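Long-range contacts in SAM-dependent methyltransferase (PDB 3GGD), which binds S-adenosyl-L-homocysteine, the spent form of the methyl donor, and probably transfers methyl groups from S-adenosylmethionine: residues A37-V43 with T69-L74; A64-G68 with A90-A94. One frame throughout, in Å; residues are numbered along the deposited sequence.

Contact 1: residues A37-V43 with T69-L74; sequences ANVERAV and TQTKFL. With EDO (1,2-ethanediol), chain L.
Val43 is the main bump of this contact: its two methyls push into the hollow formed by Gln70, Phe73 and Leu74 on one side of helix 69-77. Val43 CG1 lies 3.3 Å from Phe73 CD1, and Val43 CG2 lies 3.6 Å from Leu74 CD2. Phe73 CG stands anti to its own backbone N (chi1 171°), which swings the ring toward Val43; the valine meets it obliquely. A branched residue suits this place because its methyls reach in different directions, CG1 to the ring and the Gln70 oxygen, CG2 chiefly to Leu74. Val39 makes a second, shallower bump, with Val39 CG1 lying 4.0 Å from Phe73 CB and also touching the carbonyl oxygen of Thr69. Between these apolar patches the bent side chain of Gln70 turns its amide back to the loop. Gln70 OE1 accepts Val43 N at 3.1 Å, with the donor well above the carbonyl plane, and Gln70 NE2 gives a weak bond to Ala37 O at 3.3 Å. The small Ala42 leaves room for this amide, Ala42 CB being 3.3 Å from Gln70 OE1. A leucine at Gln70 would probably leave the Val43 amide and the Ala37 carbonyl without these partners, and so free the loop to shift. Helix 69-77 follows the first strand of the Rossmann-like methyltransferase fold, and the contact fastens to it the loop leading into helix 43-50, beside the cofactor pocket.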
ATOM      1  N   ALA A  37      -0.520   3.573 -11.130  1.00 59.58           N
ATOM      2  CA  ALA A  37       0.377   3.529 -12.279  1.00 60.15           C
ATOM      3  C   ALA A  37       0.251   2.193 -13.026  1.00 59.99           C
ATOM      4  O   ALA A  37      -0.048   1.181 -12.429  1.00 59.78           O
ATOM      5  CB  ALA A  37       1.860   3.704 -11.802  1.00 59.04           C
ATOM      6  N   ASN A  38       0.515   2.201 -14.324  1.00 59.76           N
ATOM      7  CA  ASN A  38       0.546   0.965 -15.077  1.00 59.92           C
ATOM      8  C   ASN A  38       1.593   0.006 -14.481  1.00 59.10           C
ATOM      9  O   ASN A  38       2.595   0.448 -13.918  1.00 57.01           O
ATOM     10  CB  ASN A  38       0.817   1.246 -16.549  1.00 60.78           C
ATOM     11  CG  ASN A  38       2.063   2.045 -16.768  1.00 63.63           C
ATOM     12  OD1 ASN A  38       2.144   3.205 -16.349  1.00 67.50           O
ATOM     13  ND2 ASN A  38       3.042   1.448 -17.446  1.00 63.94           N
ATOM     14  N   VAL A  39       1.317  -1.298 -14.561  1.00 58.35           N
ATOM     15  CA  VAL A  39       2.139  -2.312 -13.881  1.00 57.70           C
ATOM     16  C   VAL A  39       3.631  -2.227 -14.228  1.00 57.40           C
ATOM     17  O   VAL A  39       4.494  -2.503 -13.394  1.00 58.30           O
ATOM     18  CB  VAL A  39       1.587  -3.750 -14.140  1.00 57.89           C
ATOM     19  CG1 VAL A  39       0.202  -3.900 -13.443  1.00 57.66           C
ATOM     20  CG2 VAL A  39       1.568  -4.091 -15.682  1.00 54.40           C
ATOM     21  N   GLU A  40       3.930  -1.844 -15.452  1.00 57.43           N
ATOM     22  CA  GLU A  40       5.307  -1.739 -15.888  1.00 58.52           C
ATOM     23  C   GLU A  40       6.135  -0.760 -15.057  1.00 59.96           C
ATOM     24  O   GLU A  40       7.345  -0.902 -15.012  1.00 59.36           O
ATOM     25  CB  GLU A  40       5.412  -1.395 -17.364  1.00 57.09           C
ATOM     26  CG  GLU A  40       4.814  -2.448 -18.303  1.00 57.15           C
ATOM     27  CD  GLU A  40       3.308  -2.303 -18.571  1.00 60.11           C
ATOM     28  OE1 GLU A  40       2.674  -1.409 -17.956  1.00 57.00           O
ATOM     29  OE2 GLU A  40       2.766  -3.077 -19.437  1.00 58.36           O
ATOM     30  N   ARG A  41       5.485   0.205 -14.398  1.00 60.62           N
ATOM     31  CA  ARG A  41       6.185   1.191 -13.563  1.00 61.93           C
ATOM     32  C   ARG A  41       5.924   0.908 -12.071  1.00 61.38           C
ATOM     33  O   ARG A  41       6.275   1.723 -11.221  1.00 60.78           O
ATOM     34  CB  ARG A  41       5.628   2.611 -13.828  1.00 62.15           C
ATOM     35  CG  ARG A  41       5.778   3.107 -15.203  1.00 64.79           C
ATOM     36  CD  ARG A  41       5.488   4.606 -15.330  1.00 64.36           C
ATOM     37  NE  ARG A  41       4.087   5.026 -15.170  1.00 66.55           N
ATOM     38  CZ  ARG A  41       3.638   5.977 -14.328  1.00 69.10           C
ATOM     39  NH1 ARG A  41       4.451   6.666 -13.492  1.00 68.09           N
ATOM     40  NH2 ARG A  41       2.332   6.267 -14.346  1.00 67.93           N
ATOM     41  N   ALA A  42       5.225  -0.185 -11.761  1.00 61.28           N
ATOM     42  CA  ALA A  42       4.822  -0.460 -10.402  1.00 60.40           C
ATOM     43  C   ALA A  42       5.264  -1.892 -10.017  1.00 60.39           C
ATOM     44  O   ALA A  42       6.458  -2.135  -9.777  1.00 59.93           O
ATOM     45  CB  ALA A  42       3.320  -0.238 -10.251  1.00 59.74           C
ATOM     46  N   VAL A  43       4.336  -2.842  -9.978  1.00 58.87           N
ATOM     47  CA  VAL A  43       4.690  -4.205  -9.571  1.00 58.61           C
ATOM     48  C   VAL A  43       5.783  -4.918 -10.435  1.00 58.24           C
ATOM     49  O   VAL A  43       6.531  -5.776  -9.940  1.00 57.83           O
ATOM     50  CB  VAL A  43       3.397  -5.102  -9.433  1.00 59.21           C
ATOM     51  CG1 VAL A  43       2.759  -5.348 -10.826  1.00 57.14           C
ATOM     52  CG2 VAL A  43       3.712  -6.417  -8.615  1.00 57.35           C
ATOM     53  N   THR A  69      -5.152  -3.380  -9.505  1.00 61.02           N
ATOM     54  CA  THR A  69      -4.322  -3.267 -10.690  1.00 60.33           C
ATOM     55  C   THR A  69      -3.071  -4.121 -10.547  1.00 60.10           C
ATOM     56  O   THR A  69      -2.725  -4.835 -11.467  1.00 58.17           O
ATOM     57  CB  THR A  69      -3.899  -1.831 -10.948  1.00 61.15           C
ATOM     58  OG1 THR A  69      -5.077  -0.994 -11.033  1.00 60.66           O
ATOM     59  CG2 THR A  69      -3.048  -1.725 -12.252  1.00 59.48           C
ATOM     60  N   GLN A  70      -2.414  -4.087  -9.378  1.00 59.27           N
ATOM     61  CA  GLN A  70      -1.167  -4.854  -9.205  1.00 59.40           C
ATOM     62  C   GLN A  70      -1.444  -6.328  -8.935  1.00 60.11           C
ATOM     63  O   GLN A  70      -0.641  -7.231  -9.300  1.00 60.39           O
ATOM     64  CB  GLN A  70      -0.308  -4.246  -8.085  1.00 60.59           C
ATOM     65  CG  GLN A  70      -0.100  -2.691  -8.167  1.00 60.80           C
ATOM     66  CD  GLN A  70       0.385  -2.173  -9.532  1.00 62.44           C
ATOM     67  OE1 GLN A  70       1.266  -2.769 -10.160  1.00 62.40           O
ATOM     68  NE2 GLN A  70      -0.157  -1.028  -9.973  1.00 59.38           N
ATOM     69  N   THR A  71      -2.576  -6.570  -8.274  1.00 60.21           N
ATOM     70  CA  THR A  71      -3.039  -7.889  -7.901  1.00 60.08           C
ATOM     71  C   THR A  71      -3.197  -8.786  -9.112  1.00 60.40           C
ATOM     72  O   THR A  71      -2.767  -9.944  -9.107  1.00 60.80           O
ATOM     73  CB  THR A  71      -4.396  -7.791  -7.154  1.00 60.70           C
ATOM     74  OG1 THR A  71      -4.376  -6.661  -6.266  1.00 60.67           O
ATOM     75  CG2 THR A  71      -4.702  -9.084  -6.366  1.00 58.26           C
ATOM     76  N   LYS A  72      -3.809  -8.256 -10.156  1.00 59.71           N
ATOM     77  CA  LYS A  72      -3.971  -9.014 -11.396  1.00 60.09           C
ATOM     78  C   LYS A  72      -2.623  -9.525 -11.963  1.00 60.09           C
ATOM     79  O   LYS A  72      -2.504 -10.680 -12.386  1.00 59.47           O
ATOM     80  CB  LYS A  72      -4.676  -8.122 -12.398  1.00 60.29           C
ATOM     81  CG  LYS A  72      -4.956  -8.717 -13.823  1.00 62.56           C
ATOM     82  CD  LYS A  72      -5.833  -9.940 -13.778  1.00 64.97           C
ATOM     83  CE  LYS A  72      -6.349 -10.296 -15.190  1.00 66.19           C
ATOM     84  NZ  LYS A  72      -6.932 -11.650 -15.104  1.00 70.49           N
ATOM     85  N   PHE A  73      -1.617  -8.654 -11.996  1.00 59.99           N
ATOM     86  CA  PHE A  73      -0.307  -9.061 -12.437  1.00 59.49           C
ATOM     87  C   PHE A  73       0.277 -10.159 -11.511  1.00 59.55           C
ATOM     88  O   PHE A  73       0.774 -11.189 -11.965  1.00 58.23           O
ATOM     89  CB  PHE A  73       0.601  -7.823 -12.572  1.00 59.82           C
ATOM     90  CG  PHE A  73       2.050  -8.142 -12.817  1.00 60.39           C
ATOM     91  CD1 PHE A  73       2.888  -8.508 -11.750  1.00 61.97           C
ATOM     92  CD2 PHE A  73       2.582  -8.086 -14.087  1.00 60.36           C
ATOM     93  CE1 PHE A  73       4.225  -8.797 -11.963  1.00 60.94           C
ATOM     94  CE2 PHE A  73       3.930  -8.370 -14.295  1.00 61.48           C
ATOM     95  CZ  PHE A  73       4.736  -8.723 -13.236  1.00 60.80           C
ATOM     96  N   LEU A  74       0.226  -9.937 -10.210  1.00 59.97           N
ATOM     97  CA  LEU A  74       0.725 -10.933  -9.277  1.00 60.83           C
ATOM     98  C   LEU A  74       0.097 -12.307  -9.550  1.00 61.20           C
ATOM     99  O   LEU A  74       0.762 -13.336  -9.482  1.00 60.27           O
ATOM    100  CB  LEU A  74       0.435 -10.498  -7.824  1.00 60.95           C
ATOM    101  CG  LEU A  74       1.277  -9.317  -7.335  1.00 60.70           C
ATOM    102  CD1 LEU A  74       0.799  -8.856  -5.940  1.00 62.82           C
ATOM    103  CD2 LEU A  74       2.815  -9.653  -7.332  1.00 61.01           C
TER
HETATM  104  C1  EDO L 255       6.814   2.107  -7.724  1.00 56.55           C
HETATM  105  O1  EDO L 255       5.696   2.535  -8.523  1.00 54.42           O
HETATM  106  C2  EDO L 255       6.873   0.561  -7.560  1.00 56.76           C
HETATM  107  O2  EDO L 255       5.607  -0.053  -7.165  1.00 50.47           O

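Contact 2: residues A64-G68 with A90-A94; sequences ACGNG and ALEIA. With SAH (S-adenosyl-L-homocysteine), chain E.
The loop 64-68 makes a type II' turn from Cys65 to Gly68, closed by Gly68 N to Cys65 O at 3.0 Å, and lays its backbone against helix 88-97, with Asn67 CA 4.3 Å from Ala94 CA. No hydrogen bond joins the two segments; the nearest polar link is a CA-H...O contact from Ala94 CA to Asn67 O at 3.3 Å. Small residues permit this closeness. Ala94 sets its CB against the carbonyl group of Asn67, and Ala90 CB rests 3.7 Å from Gly66 O. Gly66 and Gly68 take backbone angles on the positive-phi side, which residues with a side chain adopt less readily. There is also little room for a CB: at Gly66 it would point at the cofactor, at Gly68 at Ala94. This is the glycine-rich loop after the first strand of a class I, Rossmann-like methyltransferase, where bare backbone can follow the cofactor closely. Ala64 O accepts a hydrogen bond from SAH N, the amino nitrogen of S-adenosyl-L-homocysteine, at 2.7 Å, and Gly66 CA comes within 3.2 Å of SAH O3', a ribose oxygen. Asp85, at the end of strand 81-85, bonds to both the amide of Gly66 and the cofactor, tying the loop to its ligand. The remaining side chains pack at the flanks. Cys65 carries SG between its backbone N and carbonyl carbon (chi1 65°), where Cys65 SG meets Leu91 CD2 at 3.7 Å; sulfur and methyl suit this buried spot, which Tyr105 of strand 103-107 also lines. Further along, Asn67 CB meets Ile93 CG2 at 3.7 Å, while Asn67 ND2 bonds to Asp36 and its OD1 to Thr69.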
ATOM      1  N   ALA A  64      -3.928  -4.413   1.287  1.00 59.98           N
ATOM      2  CA  ALA A  64      -4.368  -3.041   0.904  1.00 59.67           C
ATOM      3  C   ALA A  64      -4.274  -2.919  -0.634  1.00 59.89           C
ATOM      4  O   ALA A  64      -3.644  -2.019  -1.206  1.00 60.30           O
ATOM      5  CB  ALA A  64      -3.553  -1.910   1.661  1.00 58.80           C
ATOM      6  N   CYS A  65      -4.882  -3.886  -1.300  1.00 60.66           N
ATOM      7  CA  CYS A  65      -4.787  -4.037  -2.743  1.00 60.52           C
ATOM      8  C   CYS A  65      -5.517  -2.976  -3.589  1.00 60.95           C
ATOM      9  O   CYS A  65      -5.373  -2.946  -4.829  1.00 59.71           O
ATOM     10  CB  CYS A  65      -5.298  -5.424  -3.130  1.00 59.30           C
ATOM     11  SG  CYS A  65      -7.084  -5.657  -2.781  1.00 61.28           S
ATOM     12  N   GLY A  66      -6.343  -2.141  -2.956  1.00 60.84           N
ATOM     13  CA  GLY A  66      -7.054  -1.092  -3.690  1.00 60.79           C
ATOM     14  C   GLY A  66      -7.925  -1.702  -4.786  1.00 60.94           C
ATOM     15  O   GLY A  66      -8.622  -2.702  -4.554  1.00 60.46           O
ATOM     16  N   ASN A  67      -7.844  -1.134  -5.986  1.00 60.15           N
ATOM     17  CA  ASN A  67      -8.636  -1.584  -7.125  1.00 60.17           C
ATOM     18  C   ASN A  67      -8.053  -2.747  -7.888  1.00 60.10           C
ATOM     19  O   ASN A  67      -8.545  -3.102  -8.975  1.00 60.64           O
ATOM     20  CB  ASN A  67      -8.933  -0.435  -8.100  1.00 60.49           C
ATOM     21  CG  ASN A  67      -7.680   0.179  -8.679  1.00 60.71           C
ATOM     22  OD1 ASN A  67      -6.585  -0.250  -8.370  1.00 62.96           O
ATOM     23  ND2 ASN A  67      -7.840   1.188  -9.514  1.00 61.61           N
ATOM     24  N   GLY A  68      -6.997  -3.341  -7.353  1.00 60.65           N
ATOM     25  CA  GLY A  68      -6.492  -4.597  -7.895  1.00 60.81           C
ATOM     26  C   GLY A  68      -5.608  -4.563  -9.108  1.00 60.48           C
ATOM     27  O   GLY A  68      -5.323  -5.609  -9.683  1.00 60.21           O
ATOM     28  N   ALA A  90     -13.511  -0.255  -3.082  1.00 59.17           N
ATOM     29  CA  ALA A  90     -12.244  -0.670  -3.728  1.00 59.94           C
ATOM     30  C   ALA A  90     -12.354  -2.097  -4.294  1.00 60.52           C
ATOM     31  O   ALA A  90     -12.043  -2.340  -5.463  1.00 60.85           O
ATOM     32  CB  ALA A  90     -11.053  -0.566  -2.770  1.00 59.30           C
ATOM     33  N   LEU A  91     -12.856  -3.021  -3.480  1.00 60.99           N
ATOM     34  CA  LEU A  91     -12.987  -4.401  -3.891  1.00 60.70           C
ATOM     35  C   LEU A  91     -14.052  -4.574  -4.938  1.00 61.22           C
ATOM     36  O   LEU A  91     -13.955  -5.475  -5.736  1.00 61.12           O
ATOM     37  CB  LEU A  91     -13.231  -5.304  -2.685  1.00 61.26           C
ATOM     38  CG  LEU A  91     -12.089  -5.287  -1.636  1.00 61.30           C
ATOM     39  CD1 LEU A  91     -12.416  -6.303  -0.486  1.00 59.63           C
ATOM     40  CD2 LEU A  91     -10.720  -5.559  -2.266  1.00 60.48           C
ATOM     41  N   GLU A  92     -15.062  -3.696  -4.964  1.00 61.27           N
ATOM     42  CA  GLU A  92     -16.046  -3.723  -6.028  1.00 61.22           C
ATOM     43  C   GLU A  92     -15.418  -3.344  -7.387  1.00 60.91           C
ATOM     44  O   GLU A  92     -15.710  -3.960  -8.409  1.00 60.61           O
ATOM     45  CB  GLU A  92     -17.241  -2.839  -5.681  1.00 61.18           C
ATOM     46  CG  GLU A  92     -18.317  -2.908  -6.747  1.00 63.06           C
ATOM     47  CD  GLU A  92     -19.585  -2.147  -6.396  1.00 63.23           C
ATOM     48  OE1 GLU A  92     -19.862  -1.951  -5.189  1.00 65.04           O
ATOM     49  OE2 GLU A  92     -20.295  -1.776  -7.351  1.00 64.52           O
ATOM     50  N   ILE A  93     -14.542  -2.346  -7.408  1.00 61.10           N
ATOM     51  CA  ILE A  93     -13.774  -2.039  -8.624  1.00 60.48           C
ATOM     52  C   ILE A  93     -12.848  -3.231  -9.005  1.00 61.36           C
ATOM     53  O   ILE A  93     -12.838  -3.685 -10.155  1.00 60.33           O
ATOM     54  CB  ILE A  93     -12.922  -0.749  -8.511  1.00 60.59           C
ATOM     55  CG1 ILE A  93     -13.790   0.489  -8.154  1.00 61.58           C
ATOM     56  CG2 ILE A  93     -12.188  -0.508  -9.835  1.00 60.22           C
ATOM     57  CD1 ILE A  93     -13.030   1.739  -7.640  1.00 57.81           C
ATOM     58  N   ALA A  94     -12.096  -3.732  -8.033  1.00 61.25           N
ATOM     59  CA  ALA A  94     -11.187  -4.856  -8.241  1.00 62.69           C
ATOM     60  C   ALA A  94     -11.900  -6.078  -8.840  1.00 64.23           C
ATOM     61  O   ALA A  94     -11.424  -6.678  -9.796  1.00 64.30           O
ATOM     62  CB  ALA A  94     -10.495  -5.257  -6.903  1.00 60.72           C
TER
HETATM   63  N   SAH E 248      -1.731  -1.200  -2.947  1.00 47.95           N
HETATM   64  CA  SAH E 248      -2.683  -0.483  -3.836  1.00 49.38           C
HETATM   65  CB  SAH E 248      -3.435   0.670  -3.138  1.00 49.33           C
HETATM   66  CG  SAH E 248      -2.629   1.789  -2.455  1.00 48.24           C
HETATM   67  SD  SAH E 248      -3.669   3.097  -1.779  1.00 40.72           S
HETATM   68  C   SAH E 248      -1.994   0.049  -5.084  1.00 49.97           C
HETATM   69  O   SAH E 248      -2.669   0.316  -6.111  1.00 50.80           O
HETATM   70  OXT SAH E 248      -0.780   0.248  -5.089  1.00 48.90           O
HETATM   71  C5' SAH E 248      -3.804   2.577  -0.091  1.00 48.21           C
HETATM   72  C4' SAH E 248      -4.843   1.433   0.104  1.00 48.86           C
HETATM   73  O4' SAH E 248      -4.877   1.039   1.496  1.00 48.08           O
HETATM   74  C3' SAH E 248      -6.307   1.764  -0.240  1.00 46.81           C
HETATM   75  O3' SAH E 248      -6.880   0.831  -1.139  1.00 47.64           O
HETATM   76  C2' SAH E 248      -7.038   1.686   1.094  1.00 47.91           C
HETATM   77  O2' SAH E 248      -8.449   1.392   1.027  1.00 47.29           O
HETATM   78  C1' SAH E 248      -6.202   0.672   1.853  1.00 48.00           C
HETATM   79  N9  SAH E 248      -6.386   0.721   3.309  1.00 47.52           N
HETATM   80  C8  SAH E 248      -6.451   1.863   4.047  1.00 48.12           C
HETATM   81  N7  SAH E 248      -6.592   1.560   5.348  1.00 47.45           N
HETATM   82  C5  SAH E 248      -6.628   0.196   5.432  1.00 47.55           C
HETATM   83  C6  SAH E 248      -6.820  -0.756   6.521  1.00 48.56           C
HETATM   84  N6  SAH E 248      -6.995  -0.225   7.753  1.00 48.57           N
HETATM   85  N1  SAH E 248      -6.846  -2.073   6.268  1.00 47.31           N
HETATM   86  C2  SAH E 248      -6.697  -2.533   4.985  1.00 48.68           C
HETATM   87  N3  SAH E 248      -6.540  -1.698   3.958  1.00 46.69           N
HETATM   88  C4  SAH E 248      -6.524  -0.359   4.110  1.00 45.85           C

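Overall arrangement
Both contacts are buried, and they share one continuous piece of chain: the loop 64-68 of contact 2 runs straight into the helix of contact 1, and Thr71 OG1 packs on Cys65 CB, 3.5 Å away. Their centres lie about 13 Å apart. Both border the cofactor pocket, but contact 2 gives backbone directly to the ligand and joins its loop to helix 88-97, with glycines, alanines and bare carbonyls meeting at short range. Contact 1 ties the same region to the loop before helix 43-50, using larger apolar side chains and one amide that bonds to backbone. Asp36 connects them further, since it bonds to both Asn67 and Thr69.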